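Local coordinates for protein isomaltodextranase (Arthrobacter globiformis, PDB 5AWO) that hydrolyses (1->6)-alpha-D-glucosidic linkages in polysaccharides, releasing successive isomaltose units from the non-reducing ends of the chains, at residues R39-Y44 against I63-G68; N57-N62 against A78-W83. All blocks are in the same frame, centred on the assembly; numbering follows the deposited sequence.

Interaction 1: R39-Y44 against I63-G68; sequences RYWNIY and IDWLAG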
ATOM      1  N   ARG A  39       1.616  -7.082   8.967  1.00 14.20           N
ATOM      2  CA  ARG A  39       2.816  -7.653   9.517  1.00 14.06           C
ATOM      3  C   ARG A  39       2.827  -9.108   9.171  1.00 14.45           C
ATOM      4  O   ARG A  39       1.878  -9.837   9.481  1.00 14.62           O
ATOM      5  CB  ARG A  39       2.829  -7.491  11.043  1.00 14.22           C
ATOM      6  CG  ARG A  39       2.799  -6.060  11.479  1.00 14.49           C
ATOM      7  CD  ARG A  39       2.795  -5.888  12.992  1.00 15.31           C
ATOM      8  NE  ARG A  39       2.365  -4.539  13.337  1.00 14.97           N
ATOM      9  CZ  ARG A  39       2.124  -4.077  14.571  1.00 15.34           C
ATOM     10  NH1 ARG A  39       2.326  -4.832  15.653  1.00 15.90           N
ATOM     11  NH2 ARG A  39       1.668  -2.850  14.698  1.00 16.40           N
ATOM     12  N   TYR A  40       3.919  -9.596   8.598  1.00 13.24           N
ATOM     13  CA  TYR A  40       4.026 -10.993   8.245  1.00 13.39           C
ATOM     14  C   TYR A  40       5.445 -11.487   8.133  1.00 12.77           C
ATOM     15  O   TYR A  40       6.396 -10.672   8.204  1.00 13.47           O
ATOM     16  CB  TYR A  40       3.207 -11.333   6.992  1.00 13.73           C
ATOM     17  CG  TYR A  40       3.669 -10.822   5.624  1.00 13.01           C
ATOM     18  CD1 TYR A  40       3.411  -9.515   5.215  1.00 13.62           C
ATOM     19  CD2 TYR A  40       4.302 -11.659   4.717  1.00 13.60           C
ATOM     20  CE1 TYR A  40       3.746  -9.093   3.926  1.00 13.09           C
ATOM     21  CE2 TYR A  40       4.638 -11.230   3.455  1.00 12.86           C
ATOM     22  CZ  TYR A  40       4.355  -9.955   3.061  1.00 12.74           C
ATOM     23  OH  TYR A  40       4.683  -9.548   1.774  1.00 13.71           O
ATOM     24  N   TRP A  41       5.600 -12.796   7.984  1.00 13.02           N
ATOM     25  CA  TRP A  41       6.854 -13.441   7.657  1.00 13.36           C
ATOM     26  C   TRP A  41       6.717 -14.154   6.351  1.00 13.48           C
ATOM     27  O   TRP A  41       5.625 -14.664   6.015  1.00 13.62           O
ATOM     28  CB  TRP A  41       7.223 -14.469   8.722  1.00 13.74           C
ATOM     29  CG  TRP A  41       8.465 -15.244   8.463  1.00 14.05           C
ATOM     30  CD1 TRP A  41       9.755 -14.860   8.735  1.00 14.10           C
ATOM     31  CD2 TRP A  41       8.557 -16.543   7.878  1.00 14.30           C
ATOM     32  NE1 TRP A  41      10.628 -15.822   8.338  1.00 15.13           N
ATOM     33  CE2 TRP A  41       9.922 -16.884   7.826  1.00 14.63           C
ATOM     34  CE3 TRP A  41       7.600 -17.463   7.399  1.00 14.71           C
ATOM     35  CZ2 TRP A  41      10.370 -18.095   7.297  1.00 14.63           C
ATOM     36  CZ3 TRP A  41       8.052 -18.672   6.897  1.00 14.62           C
ATOM     37  CH2 TRP A  41       9.416 -18.980   6.869  1.00 15.02           C
ATOM     38  N   ASN A  42       7.790 -14.168   5.583  1.00 13.56           N
ATOM     39  CA  ASN A  42       7.815 -14.831   4.286  1.00 13.63           C
ATOM     40  C   ASN A  42       9.027 -15.734   4.146  1.00 13.76           C
ATOM     41  O   ASN A  42      10.085 -15.425   4.670  1.00 13.69           O
ATOM     42  CB  ASN A  42       7.781 -13.764   3.176  1.00 14.18           C
ATOM     43  CG  ASN A  42       7.655 -14.356   1.772  1.00 13.53           C
ATOM     44  OD1 ASN A  42       8.598 -14.870   1.211  1.00 13.78           O
ATOM     45  ND2 ASN A  42       6.450 -14.224   1.166  1.00 14.83           N
ATOM     46  N   ILE A  43       8.860 -16.840   3.425  1.00 12.73           N
ATOM     47  CA  ILE A  43       9.888 -17.852   3.238  1.00 13.80           C
ATOM     48  C   ILE A  43      11.064 -17.410   2.356  1.00 13.91           C
ATOM     49  O   ILE A  43      11.979 -18.174   2.151  1.00 14.17           O
ATOM     50  CB  ILE A  43       9.301 -19.161   2.610  1.00 13.87           C
ATOM     51  CG1 ILE A  43       8.868 -18.945   1.149  1.00 14.28           C
ATOM     52  CG2 ILE A  43       8.170 -19.715   3.461  1.00 14.87           C
ATOM     53  CD1 ILE A  43       8.624 -20.209   0.360  1.00 14.46           C
ATOM     54  N   TYR A  44      11.050 -16.179   1.840  1.00 13.44           N
ATOM     55  CA  TYR A  44      12.074 -15.745   0.875  1.00 13.68           C
ATOM     56  C   TYR A  44      13.498 -15.826   1.432  1.00 13.58           C
ATOM     57  O   TYR A  44      14.413 -16.095   0.679  1.00 14.33           O
ATOM     58  CB  TYR A  44      11.769 -14.318   0.469  1.00 13.83           C
ATOM     59  CG  TYR A  44      12.587 -13.718  -0.643  1.00 13.42           C
ATOM     60  CD1 TYR A  44      12.204 -13.870  -1.975  1.00 14.10           C
ATOM     61  CD2 TYR A  44      13.740 -12.928  -0.372  1.00 14.17           C
ATOM     62  CE1 TYR A  44      12.925 -13.288  -3.002  1.00 14.26           C
ATOM     63  CE2 TYR A  44      14.439 -12.329  -1.391  1.00 14.02           C
ATOM     64  CZ  TYR A  44      14.034 -12.491  -2.690  1.00 14.16           C
ATOM     65  OH  TYR A  44      14.739 -11.875  -3.692  1.00 14.86           O
ATOM     66  N   ILE A  63       7.693 -21.498  11.538  1.00 17.91           N
ATOM     67  CA  ILE A  63       6.416 -21.176  12.138  1.00 18.98           C
ATOM     68  C   ILE A  63       6.489 -21.263  13.681  1.00 18.42           C
ATOM     69  O   ILE A  63       5.965 -20.397  14.381  1.00 19.12           O
ATOM     70  CB  ILE A  63       5.272 -22.080  11.632  1.00 19.79           C
ATOM     71  CG1 ILE A  63       4.953 -21.728  10.170  1.00 20.23           C
ATOM     72  CG2 ILE A  63       4.037 -21.970  12.517  1.00 20.19           C
ATOM     73  CD1 ILE A  63       4.022 -22.712   9.504  1.00 22.18           C
ATOM     74  N   ASP A  64       7.102 -22.332  14.178  1.00 20.21           N
ATOM     75  CA  ASP A  64       7.195 -22.523  15.635  1.00 21.47           C
ATOM     76  C   ASP A  64       8.017 -21.398  16.277  1.00 20.69           C
ATOM     77  O   ASP A  64       7.664 -20.894  17.339  1.00 23.08           O
ATOM     78  CB  ASP A  64       7.778 -23.898  15.964  1.00 23.14           C
ATOM     79  CG  ASP A  64       6.839 -25.046  15.595  1.00 24.26           C
ATOM     80  OD1 ASP A  64       5.641 -24.796  15.419  1.00 23.04           O
ATOM     81  OD2 ASP A  64       7.341 -26.196  15.502  1.00 29.51           O
ATOM     82  N   TRP A  65       9.067 -20.977  15.585  1.00 19.90           N
ATOM     83  CA  TRP A  65       9.883 -19.842  16.019  1.00 19.95           C
ATOM     84  C   TRP A  65       9.062 -18.555  16.004  1.00 19.14           C
ATOM     85  O   TRP A  65       9.078 -17.805  16.962  1.00 19.47           O
ATOM     86  CB  TRP A  65      11.132 -19.735  15.144  1.00 20.32           C
ATOM     87  CG  TRP A  65      11.851 -18.415  15.159  1.00 19.80           C
ATOM     88  CD1 TRP A  65      12.533 -17.840  16.199  1.00 20.70           C
ATOM     89  CD2 TRP A  65      11.962 -17.511  14.064  1.00 19.21           C
ATOM     90  NE1 TRP A  65      13.074 -16.650  15.805  1.00 20.31           N
ATOM     91  CE2 TRP A  65      12.757 -16.433  14.488  1.00 19.16           C
ATOM     92  CE3 TRP A  65      11.508 -17.536  12.738  1.00 19.94           C
ATOM     93  CZ2 TRP A  65      13.064 -15.368  13.655  1.00 18.15           C
ATOM     94  CZ3 TRP A  65      11.826 -16.476  11.907  1.00 19.96           C
ATOM     95  CH2 TRP A  65      12.592 -15.407  12.370  1.00 19.73           C
ATOM     96  N   LEU A  66       8.291 -18.317  14.941  1.00 18.79           N
ATOM     97  CA  LEU A  66       7.452 -17.140  14.893  1.00 19.24           C
ATOM     98  C   LEU A  66       6.428 -17.159  16.009  1.00 19.11           C
ATOM     99  O   LEU A  66       6.163 -16.152  16.649  1.00 19.18           O
ATOM    100  CB  LEU A  66       6.708 -17.020  13.557  1.00 18.73           C
ATOM    101  CG  LEU A  66       7.617 -16.774  12.354  1.00 18.75           C
ATOM    102  CD1 LEU A  66       6.818 -17.063  11.103  1.00 19.41           C
ATOM    103  CD2 LEU A  66       8.171 -15.362  12.356  1.00 19.00           C
ATOM    104  N   ALA A  67       5.809 -18.320  16.243  1.00 20.35           N
ATOM    105  CA  ALA A  67       4.748 -18.372  17.220  1.00 21.51           C
ATOM    106  C   ALA A  67       5.248 -18.001  18.630  1.00 22.03           C
ATOM    107  O   ALA A  67       4.482 -17.460  19.411  1.00 24.79           O
ATOM    108  CB  ALA A  67       4.122 -19.752  17.239  1.00 22.51           C
ATOM    109  N   GLY A  68       6.513 -18.307  18.915  1.00 22.02           N
ATOM    110  CA  GLY A  68       7.102 -18.019  20.222  1.00 22.46           C
ATOM    111  C   GLY A  68       7.763 -16.664  20.391  1.00 24.46           C
ATOM    112  O   GLY A  68       8.061 -16.258  21.512  1.00 26.68           O
TER

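Interaction 2: N57-N62 against A78-W83; sequences NEWKVN and ACTDGW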
ATOM      1  N   ASN A  57       9.686 -29.251   6.691  1.00 19.39           N
ATOM      2  CA  ASN A  57      10.181 -29.132   8.065  1.00 20.63           C
ATOM      3  C   ASN A  57      10.771 -27.762   8.384  1.00 19.88           C
ATOM      4  O   ASN A  57      10.634 -27.276   9.520  1.00 20.55           O
ATOM      5  CB  ASN A  57      11.222 -30.187   8.429  1.00 21.98           C
ATOM      6  CG  ASN A  57      11.473 -30.215   9.932  1.00 24.80           C
ATOM      7  OD1 ASN A  57      10.543 -30.413  10.707  1.00 28.13           O
ATOM      8  ND2 ASN A  57      12.702 -29.922  10.353  1.00 26.96           N
ATOM      9  N   GLU A  58      11.395 -27.134   7.387  1.00 18.67           N
ATOM     10  CA  GLU A  58      11.910 -25.766   7.579  1.00 18.63           C
ATOM     11  C   GLU A  58      10.777 -24.766   7.733  1.00 17.86           C
ATOM     12  O   GLU A  58      10.841 -23.865   8.568  1.00 17.72           O
ATOM     13  CB  GLU A  58      12.828 -25.398   6.435  1.00 18.85           C
ATOM     14  CG  GLU A  58      14.166 -26.088   6.588  1.00 20.79           C
ATOM     15  CD  GLU A  58      14.879 -25.609   7.836  1.00 23.81           C
ATOM     16  OE1 GLU A  58      15.476 -24.536   7.788  1.00 26.49           O
ATOM     17  OE2 GLU A  58      14.790 -26.267   8.888  1.00 30.72           O
ATOM     18  N   TRP A  59       9.704 -24.949   6.965  1.00 18.05           N
ATOM     19  CA  TRP A  59       8.488 -24.175   7.161  1.00 17.43           C
ATOM     20  C   TRP A  59       7.937 -24.326   8.587  1.00 17.66           C
ATOM     21  O   TRP A  59       7.610 -23.344   9.250  1.00 17.89           O
ATOM     22  CB  TRP A  59       7.479 -24.617   6.106  1.00 17.15           C
ATOM     23  CG  TRP A  59       6.037 -24.241   6.230  1.00 17.56           C
ATOM     24  CD1 TRP A  59       4.998 -25.074   6.577  1.00 16.48           C
ATOM     25  CD2 TRP A  59       5.424 -22.976   5.904  1.00 16.40           C
ATOM     26  NE1 TRP A  59       3.814 -24.407   6.512  1.00 15.99           N
ATOM     27  CE2 TRP A  59       4.032 -23.121   6.073  1.00 16.99           C
ATOM     28  CE3 TRP A  59       5.921 -21.744   5.466  1.00 16.65           C
ATOM     29  CZ2 TRP A  59       3.131 -22.064   5.879  1.00 16.35           C
ATOM     30  CZ3 TRP A  59       5.017 -20.706   5.252  1.00 16.56           C
ATOM     31  CH2 TRP A  59       3.659 -20.859   5.455  1.00 17.23           C
ATOM     32  N   LYS A  60       7.870 -25.581   9.064  1.00 18.29           N
ATOM     33  CA  LYS A  60       7.359 -25.838  10.412  1.00 20.03           C
ATOM     34  C   LYS A  60       8.228 -25.171  11.487  1.00 17.67           C
ATOM     35  O   LYS A  60       7.707 -24.518  12.383  1.00 19.35           O
ATOM     36  CB  LYS A  60       7.275 -27.350  10.677  1.00 21.85           C
ATOM     37  CG  LYS A  60       6.639 -27.701  12.016  1.00 24.54           C
ATOM     38  CD  LYS A  60       6.674 -29.201  12.265  1.00 24.88           C
ATOM     39  CE  LYS A  60       5.982 -29.575  13.569  1.00 26.20           C
ATOM     40  NZ  LYS A  60       6.632 -28.960  14.761  1.00 27.27           N
ATOM     41  N   VAL A  61       9.539 -25.339  11.387  1.00 18.92           N
ATOM     42  CA  VAL A  61      10.431 -24.811  12.418  1.00 19.02           C
ATOM     43  C   VAL A  61      10.369 -23.275  12.423  1.00 19.47           C
ATOM     44  O   VAL A  61      10.314 -22.650  13.477  1.00 19.89           O
ATOM     45  CB  VAL A  61      11.857 -25.377  12.290  1.00 19.94           C
ATOM     46  CG1 VAL A  61      12.789 -24.770  13.319  1.00 20.45           C
ATOM     47  CG2 VAL A  61      11.842 -26.895  12.516  1.00 20.80           C
ATOM     48  N   ASN A  62      10.307 -22.668  11.244  1.00 19.52           N
ATOM     49  CA  ASN A  62      10.093 -21.212  11.207  1.00 18.87           C
ATOM     50  C   ASN A  62       8.784 -20.778  11.832  1.00 18.18           C
ATOM     51  O   ASN A  62       8.742 -19.812  12.602  1.00 19.73           O
ATOM     52  CB  ASN A  62      10.183 -20.673   9.776  1.00 17.72           C
ATOM     53  CG  ASN A  62      11.616 -20.550   9.289  1.00 17.21           C
ATOM     54  OD1 ASN A  62      12.110 -21.329   8.458  1.00 18.81           O
ATOM     55  ND2 ASN A  62      12.314 -19.593   9.849  1.00 15.93           N
ATOM     56  N   ALA A  78       2.151 -16.285   8.330  1.00 15.48           N
ATOM     57  CA  ALA A  78       3.288 -16.972   7.742  1.00 15.61           C
ATOM     58  C   ALA A  78       2.966 -17.177   6.278  1.00 15.31           C
ATOM     59  O   ALA A  78       1.964 -17.840   5.935  1.00 15.69           O
ATOM     60  CB  ALA A  78       3.536 -18.307   8.414  1.00 16.54           C
ATOM     61  N   CYS A  79       3.750 -16.556   5.406  1.00 14.32           N
ATOM     62  CA  CYS A  79       3.433 -16.477   3.980  1.00 14.03           C
ATOM     63  C   CYS A  79       4.409 -17.257   3.128  1.00 14.51           C
ATOM     64  O   CYS A  79       5.632 -17.128   3.286  1.00 14.36           O
ATOM     65  CB  CYS A  79       3.462 -15.016   3.542  1.00 13.97           C
ATOM     66  SG  CYS A  79       2.827 -14.641   1.872  1.00 14.25           S
ATOM     67  N   THR A  80       3.897 -18.083   2.230  1.00 14.39           N
ATOM     68  CA  THR A  80       4.732 -18.749   1.261  1.00 14.44           C
ATOM     69  C   THR A  80       5.206 -17.769   0.181  1.00 14.18           C
ATOM     70  O   THR A  80       4.885 -16.585   0.179  1.00 14.33           O
ATOM     71  CB  THR A  80       3.994 -19.962   0.651  1.00 14.80           C
ATOM     72  OG1 THR A  80       2.856 -19.508  -0.089  1.00 14.51           O
ATOM     73  CG2 THR A  80       3.520 -20.920   1.738  1.00 15.81           C
ATOM     74  N   ASP A  81       6.020 -18.297  -0.725  1.00 14.50           N
ATOM     75  CA  ASP A  81       6.557 -17.510  -1.820  1.00 14.00           C
ATOM     76  C   ASP A  81       6.658 -18.358  -3.086  1.00 14.26           C
ATOM     77  O   ASP A  81       5.823 -19.262  -3.288  1.00 13.59           O
ATOM     78  CB  ASP A  81       7.886 -16.841  -1.409  1.00 14.08           C
ATOM     79  CG  ASP A  81       8.149 -15.571  -2.198  1.00 14.26           C
ATOM     80  OD1 ASP A  81       7.392 -14.590  -2.036  1.00 14.79           O
ATOM     81  OD2 ASP A  81       9.108 -15.623  -3.016  1.00 14.89           O
ATOM     82  N   GLY A  82       7.578 -18.046  -3.989  1.00 14.09           N
ATOM     83  CA  GLY A  82       7.708 -18.714  -5.252  1.00 14.33           C
ATOM     84  C   GLY A  82       8.399 -20.058  -5.170  1.00 14.54           C
ATOM     85  O   GLY A  82       8.278 -20.751  -4.166  1.00 14.73           O
ATOM     86  N   TRP A  83       9.083 -20.425  -6.249  1.00 15.00           N
ATOM     87  CA  TRP A  83       9.641 -21.751  -6.421  1.00 15.49           C
ATOM     88  C   TRP A  83       8.496 -22.764  -6.345  1.00 15.53           C
ATOM     89  O   TRP A  83       8.600 -23.759  -5.634  1.00 16.33           O
ATOM     90  CB  TRP A  83      10.761 -22.046  -5.405  1.00 15.79           C
ATOM     91  CG  TRP A  83      11.929 -21.153  -5.650  1.00 16.69           C
ATOM     92  CD1 TRP A  83      13.026 -21.436  -6.408  1.00 15.85           C
ATOM     93  CD2 TRP A  83      12.107 -19.820  -5.166  1.00 15.75           C
ATOM     94  NE1 TRP A  83      13.893 -20.362  -6.425  1.00 17.02           N
ATOM     95  CE2 TRP A  83      13.348 -19.359  -5.670  1.00 17.04           C
ATOM     96  CE3 TRP A  83      11.348 -18.963  -4.368  1.00 16.28           C
ATOM     97  CZ2 TRP A  83      13.828 -18.072  -5.416  1.00 16.34           C
ATOM     98  CZ3 TRP A  83      11.847 -17.665  -4.105  1.00 17.05           C
ATOM     99  CH2 TRP A  83      13.071 -17.251  -4.622  1.00 17.03           C
TER

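Interaction 1: R39-Y44 against I63-G68
The indole of W41 has L66 CD1 on one face, 3.2 Å above the plane and displaced toward the rim, and on the opposite face, also off centre, the backbone N of I43 from its own segment. W65 supplies the second aromatic group. Its rim turns toward the W41 face in an offset edge-to-face pair, the five-membered ring of W41 and the six-membered ring of W65 having centroids 5.7 Å apart and planes at 83°. W65 CZ3 makes the approach, coming within 3.8 Å of W41 NE1, which lies near the plane of the W65 ring. The polar partner of W41 NE1 is the backbone O of D347, to which it is hydrogen-bonded.

L66 lies across W41 at about a right angle and uses both methyls. CD1 reaches W41 CB at 3.5 Å, while CD2 stands 3.9 Å from the same CB. A chi1 of 177° sets the W41 CG opposite the backbone N and beside the carbonyl carbon, and the ring runs from the strand toward the helix, where N62 and W59 also touch it. Beyond the packed pair, N42 OD1 accepts a capping bond of 2.8 Å from Y44 N, bent to 133° at the hydrogen, as the chain turns into helix 44-50.

No hydrogen bond joins the two segments, and the hold is apolar and aromatic. It seats helix 56-68 on strand 39-42: a helix of the outer layer packed against a strand of the parallel barrel, as in the TIM barrel of this family 27 glycoside hydrolase.

Interaction 2: N57-N62 against A78-W83
Next to T80, which packs on W59, the loop beyond the strand is shaped by a nearly straight bond from G82 N to D81 OD2, 3.0 Å long with 164° at the hydrogen; the donor stands above the carboxylate plane. Across the contact itself there is no hydrogen bond, and a single indole does the work. W59 CH2, at the ring edge, lies 3.5 Å from A78 O, which is near the ring plane, and 3.9 Å from A78 CB. T80 comes in obliquely with its methyl, CG2 standing 3.7 Å from W59 CH2 and 3.8 Å from W59 CZ3. That methyl is anti to the carbonyl carbon of T80, whereas OG1 is hydrogen-bonded to Y124 N of the adjacent strand 120-124; the residue thus divides its apolar and polar branches between helix and sheet. W59 carries its CG anti to the backbone N (chi1 166°), which brings the rim of the six-membered ring to the end of the strand.

W110 meets this indole edge-to-face, and W103 and I43 also touch it. Replacing W59 with an alanine would probably open a gap beside A78 and take from the T80 methyl the indole it packs against. Helix 56-68 is here laid against strand 77-79, closing the beta-alpha-beta crossover from strand 39-42 that is the repeating element of a TIM barrel.

In the fold
Both contacts are buried and fasten helix 56-68 to the inner parallel sheet of the barrel, yet they use different turns of it and different strands. Interaction 1 works through the helix's later part, and reaches out to a partly exposed tryptophan; interaction 2 uses an earlier turn, with four buried residues. The first pairs two indoles and a leucine, the second sets one indole against small groups and a carbonyl. The strands adjoin: W41 O to C79 N, 2.7 Å, is a probable hydrogen bond linking them. Across strand 77-79 from the helix, the C79 side chain lies about 10 Å from that of D201, the likely nucleophile; interaction 1 lies away from the catalytic residues.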